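Local atomic coordinates of reticulocyte-binding protein 2a (Plasmodium vivax, PDB entry 4Z8N), a protein that probably binds a receptor on the surface of young red blood cells through this mainly helical erythrocyte-binding domain, as part of parasite invasion. Residues Y7-N12 with I17-Y22; E219-K224 with K264-R269. All blocks are in the same frame, centred on the assembly; numbering follows the deposited sequence.

Interactions 1 and 2 both lie near the middle of the elongated domain, their centres about 10 Å apart, and both are mostly buried. Interaction 1 closes a short beta hairpin, residues 7-12 with 17-22, through one backbone pair, with side-chain bonds both to backbone atoms and between Ser19 and Asp9. Interaction 2 joins two long helices, 219-224 with 264-269, by side chains: one hydrogen bond and one CH-pi contact. It buries 219 Å² against 367 Å² for the hairpin. Asp9 ties the two together: its OD1 serves the hairpin, while OD2 is hydrogen-bonded to His221 NE2 and salt-bridged to Arg269 NE of the helix pair.

Interaction 1 (Y7-N12 with I17-Y22)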
loop_
_atom_site.group_PDB
_atom_site.type_symbol
_atom_site.label_atom_id
_atom_site.label_comp_id
_atom_site.label_asym_id
_atom_site.label_seq_id
_atom_site.Cartn_x
_atom_site.Cartn_y
_atom_site.Cartn_z
ATOM N N TYR A 7 -2.313 6.826 3.219
ATOM C CA TYR A 7 -1.475 6.697 2.028
ATOM C C TYR A 7 -0.045 6.248 2.315
ATOM O O TYR A 7 0.646 5.768 1.418
ATOM C CB TYR A 7 -1.438 8.028 1.262
ATOM C CG TYR A 7 -0.915 9.209 2.058
ATOM C CD1 TYR A 7 0.448 9.480 2.136
ATOM C CD2 TYR A 7 -1.788 10.061 2.724
ATOM C CE1 TYR A 7 0.923 10.567 2.858
ATOM C CE2 TYR A 7 -1.325 11.145 3.448
ATOM C CZ TYR A 7 0.030 11.394 3.513
ATOM O OH TYR A 7 0.484 12.476 4.236
ATOM N N LEU A 8 0.407 6.404 3.554
ATOM C CA LEU A 8 1.822 6.199 3.842
ATOM C C LEU A 8 2.200 4.726 3.948
ATOM O O LEU A 8 2.005 4.088 4.981
ATOM C CB LEU A 8 2.227 6.929 5.125
ATOM C CG LEU A 8 3.734 6.897 5.404
ATOM C CD1 LEU A 8 4.523 7.427 4.212
ATOM C CD2 LEU A 8 4.075 7.679 6.661
ATOM N N ASP A 9 2.744 4.201 2.859
ATOM C CA ASP A 9 3.341 2.875 2.837
ATOM C C ASP A 9 4.785 3.028 2.381
ATOM O O ASP A 9 5.155 4.074 1.852
ATOM C CB ASP A 9 2.571 1.935 1.909
ATOM C CG ASP A 9 1.159 1.667 2.391
ATOM O OD1 ASP A 9 0.946 1.632 3.621
ATOM O OD2 ASP A 9 0.262 1.489 1.542
ATOM N N PHE A 10 5.599 1.998 2.578
ATOM C CA PHE A 10 7.008 2.084 2.205
ATOM C C PHE A 10 7.416 0.981 1.236
ATOM O O PHE A 10 7.353 -0.205 1.562
ATOM C CB PHE A 10 7.887 2.040 3.455
ATOM C CG PHE A 10 7.560 3.110 4.454
ATOM C CD1 PHE A 10 7.940 4.425 4.230
ATOM C CD2 PHE A 10 6.857 2.805 5.608
ATOM C CE1 PHE A 10 7.631 5.413 5.141
ATOM C CE2 PHE A 10 6.545 3.790 6.525
ATOM C CZ PHE A 10 6.934 5.096 6.294
ATOM N N SER A 11 7.827 1.385 0.040
ATOM C CA SER A 11 8.347 0.448 -0.949
ATOM C C SER A 11 9.871 0.442 -0.897
ATOM O O SER A 11 10.472 1.263 -0.201
ATOM C CB SER A 11 7.858 0.811 -2.350
ATOM O OG SER A 11 7.895 -0.318 -3.205
ATOM N N ASN A 12 10.501 -0.472 -1.626
ATOM C CA ASN A 12 11.956 -0.563 -1.575
ATOM C C ASN A 12 12.628 -1.105 -2.830
ATOM O O ASN A 12 12.077 -1.052 -3.932
ATOM C CB ASN A 12 12.383 -1.424 -0.380
ATOM C CG ASN A 12 11.983 -2.889 -0.527
ATOM O OD1 ASN A 12 11.344 -3.287 -1.504
ATOM N ND2 ASN A 12 12.374 -3.701 0.446
ATOM N N ILE A 17 6.066 -3.874 -0.648
ATOM C CA ILE A 17 5.446 -2.714 -0.032
ATOM C C ILE A 17 5.112 -3.046 1.411
ATOM O O ILE A 17 4.282 -3.915 1.682
ATOM C CB ILE A 17 4.171 -2.269 -0.782
ATOM C CG1 ILE A 17 4.508 -1.851 -2.218
ATOM C CG2 ILE A 17 3.492 -1.123 -0.045
ATOM C CD1 ILE A 17 3.299 -1.411 -3.032
ATOM N N ILE A 18 5.783 -2.374 2.337
ATOM C CA ILE A 18 5.469 -2.524 3.748
ATOM C C ILE A 18 4.448 -1.468 4.137
ATOM O O ILE A 18 4.708 -0.271 4.017
ATOM C CB ILE A 18 6.719 -2.404 4.626
ATOM C CG1 ILE A 18 7.684 -3.549 4.316
ATOM C CG2 ILE A 18 6.336 -2.409 6.097
ATOM C CD1 ILE A 18 8.953 -3.510 5.126
ATOM N N SER A 19 3.281 -1.914 4.589
ATOM C CA SER A 19 2.186 -1.002 4.879
ATOM C C SER A 19 2.120 -0.651 6.361
ATOM O O SER A 19 2.466 -1.461 7.220
ATOM C CB SER A 19 0.859 -1.608 4.419
ATOM O OG SER A 19 -0.215 -0.716 4.644
ATOM N N THR A 20 1.679 0.568 6.652
ATOM C CA THR A 20 1.536 1.020 8.030
ATOM C C THR A 20 0.193 0.598 8.614
ATOM O O THR A 20 -0.080 0.828 9.792
ATOM C CB THR A 20 1.674 2.549 8.137
ATOM O OG1 THR A 20 0.816 3.173 7.175
ATOM C CG2 THR A 20 3.111 2.977 7.885
ATOM N N VAL A 21 -0.642 -0.019 7.783
ATOM C CA VAL A 21 -1.959 -0.471 8.215
ATOM C C VAL A 21 -2.117 -1.982 8.035
ATOM O O VAL A 21 -1.447 -2.595 7.201
ATOM C CB VAL A 21 -3.086 0.260 7.447
ATOM C CG1 VAL A 21 -2.960 1.767 7.618
ATOM C CG2 VAL A 21 -3.073 -0.118 5.978
ATOM N N TYR A 22 -2.995 -2.574 8.840
ATOM C CA TYR A 22 -3.290 -4.004 8.785
ATOM C C TYR A 22 -3.643 -4.430 7.361
ATOM O O TYR A 22 -4.377 -3.725 6.675
ATOM C CB TYR A 22 -4.438 -4.325 9.748
ATOM C CG TYR A 22 -4.778 -5.791 9.886
ATOM C CD1 TYR A 22 -5.644 -6.412 8.993
ATOM C CD2 TYR A 22 -4.253 -6.551 10.924
ATOM C CE1 TYR A 22 -5.962 -7.749 9.118
ATOM C CE2 TYR A 22 -4.570 -7.888 11.059
ATOM C CZ TYR A 22 -5.424 -8.483 10.153
ATOM O OH TYR A 22 -5.741 -9.815 10.284
#
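Leu8 opens the contact with its backbone oxygen, which accepts from Thr20 OG1 at 2.7 Å, nearly head-on to the carbonyl (C=O...donor angle 161°). Thr20 can offer the hydroxyl because OG1 stands between its backbone N and carbonyl carbon (chi1 50°), while CG2 turns to the Phe10 ring.

Asp9 comes next and uses both carboxylate oxygens. OD1 accepts from Ser19 OG at 2.8 Å, the hydroxyl lying well above the carboxylate plane, and more distantly from Thr20 N at 3.3 Å. Both donors approach from one face, so two bonds grip this oxygen. Ser19 OG in turn accepts from Val21 N, an ST turn that fixes the hydroxyl as the chain leaves the strand. OD2 is held by His221 and Arg269, and Asp9 CB rests on Ile17 CG2.

Phe10 carries the backbone bonds of the hairpin with Ile18: Phe10 N to Ile18 O and Ile18 N to Phe10 O, each 2.8 Å, form an antiparallel hydrogen-bonded pair. The side chains of Phe10 and Ile18 share one face of the ribbon, whereas those of Asp9, Ser11, Ile17 and Ser19 lie on the other. Phe10 CE2 meets Thr20 CG2 at 3.8 Å, the side chains crossing at roughly a right angle.

Ser11 ends the walk with OG beside Ile17 CG1 at 3.8 Å.

The strands, short and weakly bonded, run at 161° to each other, an antiparallel hairpin set in an otherwise helical domain. On its Phe10 side, Phe10 packs on Lys112 and Val115 of helix 94-115, while Leu8 and Thr20 touch Tyr111. From the opposite face, Ile17 reaches Ala220, His221 and Lys224 of helix 199-237, and Ser19 meets Arg269 of helix 246-297.

Interaction 2 (E219-K224 with K264-R269); sequences EAHTGK and KFSLKR
His221 and Ser266 make the central contact, where the backbones come nearest (CA to CA 4.9 Å). His221 ND1 and Ser266 OG are 2.8 Å apart in a nearly straight hydrogen bond (173°). The hydroxyl lies at the ring edge, in its plane.

One face of the same ring is covered by Arg269, whose CB sits 3.6 Å from the centroid and 16° off the ring normal, a CH-pi contact. Arg269 CG follows CB along the ring, 3.8 Å from His221 CE1. Bends at chi2 and chi3 then carry the guanidinium away from the ring, its plane almost perpendicular to that of the imidazole.

Lys224 adds aliphatic cover one helical turn beyond His221: its CB is 3.2 Å from Ser266 OG. Its chain bends at chi2 and leaves the interface, so that NZ bonds Gly15 O.

A second shell steadies the ring and the arginine together. Asp9 OD2 is hydrogen-bonded to His221 NE2 and forms a salt bridge with Arg269 NE, so both imidazole nitrogens are engaged and the ring's rotation is fixed. Arg269 NH2 is also bonded to Leu5 O, keeping the guanidinium turned to the N-terminal segment.

The short helix axes approach to 8.3 Å, with their N-to-C directions 141° apart. This is a close, inclined and broadly antiparallel crossing of helices 199-237 and 246-297, two long helices of the Rh5 coiled-coil family region in the erythrocyte-binding domain, joined here through a buried polar centre.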
loop_
_atom_site.group_PDB
_atom_site.type_symbol
_atom_site.label_atom_id
_atom_site.label_comp_id
_atom_site.label_asym_id
_atom_site.label_seq_id
_atom_site.Cartn_x
_atom_site.Cartn_y
_atom_site.Cartn_z
ATOM N N GLU A 219 1.081 4.836 -7.426
ATOM C CA GLU A 219 1.518 4.156 -8.641
ATOM C C GLU A 219 2.110 2.787 -8.320
ATOM O O GLU A 219 1.963 1.841 -9.093
ATOM C CB GLU A 219 2.545 5.000 -9.397
ATOM C CG GLU A 219 1.983 6.245 -10.056
ATOM C CD GLU A 219 3.071 7.134 -10.627
ATOM O OE1 GLU A 219 4.244 6.971 -10.229
ATOM O OE2 GLU A 219 2.756 7.995 -11.472
ATOM N N ALA A 220 2.780 2.689 -7.175
ATOM C CA ALA A 220 3.340 1.420 -6.723
ATOM C C ALA A 220 2.230 0.404 -6.439
ATOM O O ALA A 220 2.320 -0.758 -6.840
ATOM C CB ALA A 220 4.203 1.631 -5.486
ATOM N N HIS A 221 1.184 0.848 -5.750
ATOM C CA HIS A 221 0.028 -0.004 -5.487
ATOM C C HIS A 221 -0.722 -0.332 -6.773
ATOM O O HIS A 221 -1.212 -1.447 -6.945
ATOM C CB HIS A 221 -0.919 0.658 -4.485
ATOM C CG HIS A 221 -0.452 0.575 -3.066
ATOM N ND1 HIS A 221 -0.199 -0.627 -2.437
ATOM C CD2 HIS A 221 -0.206 1.539 -2.149
ATOM C CE1 HIS A 221 0.192 -0.396 -1.197
ATOM N NE2 HIS A 221 0.199 0.910 -0.996
ATOM N N THR A 222 -0.812 0.648 -7.669
ATOM C CA THR A 222 -1.468 0.461 -8.960
ATOM C C THR A 222 -0.794 -0.642 -9.777
ATOM O O THR A 222 -1.464 -1.444 -10.431
ATOM C CB THR A 222 -1.474 1.774 -9.772
ATOM O OG1 THR A 222 -2.497 2.640 -9.268
ATOM C CG2 THR A 222 -1.736 1.504 -11.240
ATOM N N GLY A 223 0.534 -0.677 -9.735
ATOM C CA GLY A 223 1.286 -1.722 -10.405
ATOM C C GLY A 223 0.937 -3.107 -9.886
ATOM O O GLY A 223 0.827 -4.056 -10.662
ATOM N N LYS A 224 0.758 -3.220 -8.572
ATOM C CA LYS A 224 0.410 -4.494 -7.948
ATOM C C LYS A 224 -1.003 -4.924 -8.322
ATOM O O LYS A 224 -1.253 -6.100 -8.589
ATOM C CB LYS A 224 0.536 -4.406 -6.426
ATOM C CG LYS A 224 1.912 -3.998 -5.929
ATOM C CD LYS A 224 2.963 -5.033 -6.287
ATOM C CE LYS A 224 4.291 -4.703 -5.626
ATOM N NZ LYS A 224 5.330 -5.724 -5.918
ATOM N N LYS A 264 -5.541 -7.688 -3.727
ATOM C CA LYS A 264 -6.335 -7.222 -2.596
ATOM C C LYS A 264 -5.538 -6.312 -1.660
ATOM O O LYS A 264 -6.051 -5.306 -1.176
ATOM C CB LYS A 264 -6.886 -8.421 -1.819
ATOM C CG LYS A 264 -7.728 -8.052 -0.607
ATOM C CD LYS A 264 -8.185 -9.300 0.131
ATOM C CE LYS A 264 -8.967 -8.960 1.386
ATOM N NZ LYS A 264 -9.379 -10.195 2.114
ATOM N N PHE A 265 -4.286 -6.680 -1.408
ATOM C CA PHE A 265 -3.414 -5.925 -0.517
ATOM C C PHE A 265 -3.255 -4.476 -0.987
ATOM O O PHE A 265 -3.269 -3.549 -0.178
ATOM C CB PHE A 265 -2.046 -6.614 -0.427
ATOM C CG PHE A 265 -1.115 -6.010 0.586
ATOM C CD1 PHE A 265 -1.352 -6.159 1.943
ATOM C CD2 PHE A 265 0.019 -5.322 0.180
ATOM C CE1 PHE A 265 -0.488 -5.618 2.876
ATOM C CE2 PHE A 265 0.888 -4.778 1.111
ATOM C CZ PHE A 265 0.634 -4.926 2.459
ATOM N N SER A 266 -3.125 -4.282 -2.296
ATOM C CA SER A 266 -2.897 -2.946 -2.841
ATOM C C SER A 266 -4.187 -2.197 -3.167
ATOM O O SER A 266 -4.218 -0.967 -3.115
ATOM C CB SER A 266 -2.017 -3.026 -4.088
ATOM O OG SER A 266 -0.650 -3.118 -3.728
ATOM N N LEU A 267 -5.246 -2.932 -3.499
ATOM C CA LEU A 267 -6.527 -2.310 -3.833
ATOM C C LEU A 267 -7.060 -1.478 -2.671
ATOM O O LEU A 267 -7.515 -0.351 -2.859
ATOM C CB LEU A 267 -7.559 -3.371 -4.227
ATOM C CG LEU A 267 -8.956 -2.848 -4.572
ATOM C CD1 LEU A 267 -8.909 -1.990 -5.826
ATOM C CD2 LEU A 267 -9.945 -3.993 -4.741
ATOM N N LYS A 268 -6.989 -2.044 -1.471
ATOM C CA LYS A 268 -7.462 -1.378 -0.263
ATOM C C LYS A 268 -6.759 -0.040 -0.047
ATOM O O LYS A 268 -7.365 0.923 0.421
ATOM C CB LYS A 268 -7.252 -2.286 0.952
ATOM C CG LYS A 268 -7.658 -1.664 2.277
ATOM C CD LYS A 268 -7.568 -2.671 3.409
ATOM C CE LYS A 268 -6.342 -2.426 4.272
ATOM N NZ LYS A 268 -6.240 -3.432 5.364
ATOM N N ARG A 269 -5.482 0.012 -0.411
ATOM C CA ARG A 269 -4.664 1.203 -0.210
ATOM C C ARG A 269 -4.880 2.231 -1.310
ATOM O O ARG A 269 -4.783 3.435 -1.071
ATOM C CB ARG A 269 -3.185 0.821 -0.133
ATOM C CG ARG A 269 -2.885 -0.167 0.969
ATOM C CD ARG A 269 -3.243 0.422 2.320
ATOM N NE ARG A 269 -2.253 1.399 2.764
ATOM C CZ ARG A 269 -2.520 2.414 3.580
ATOM N NH1 ARG A 269 -3.753 2.595 4.033
ATOM N NH2 ARG A 269 -1.553 3.248 3.937
#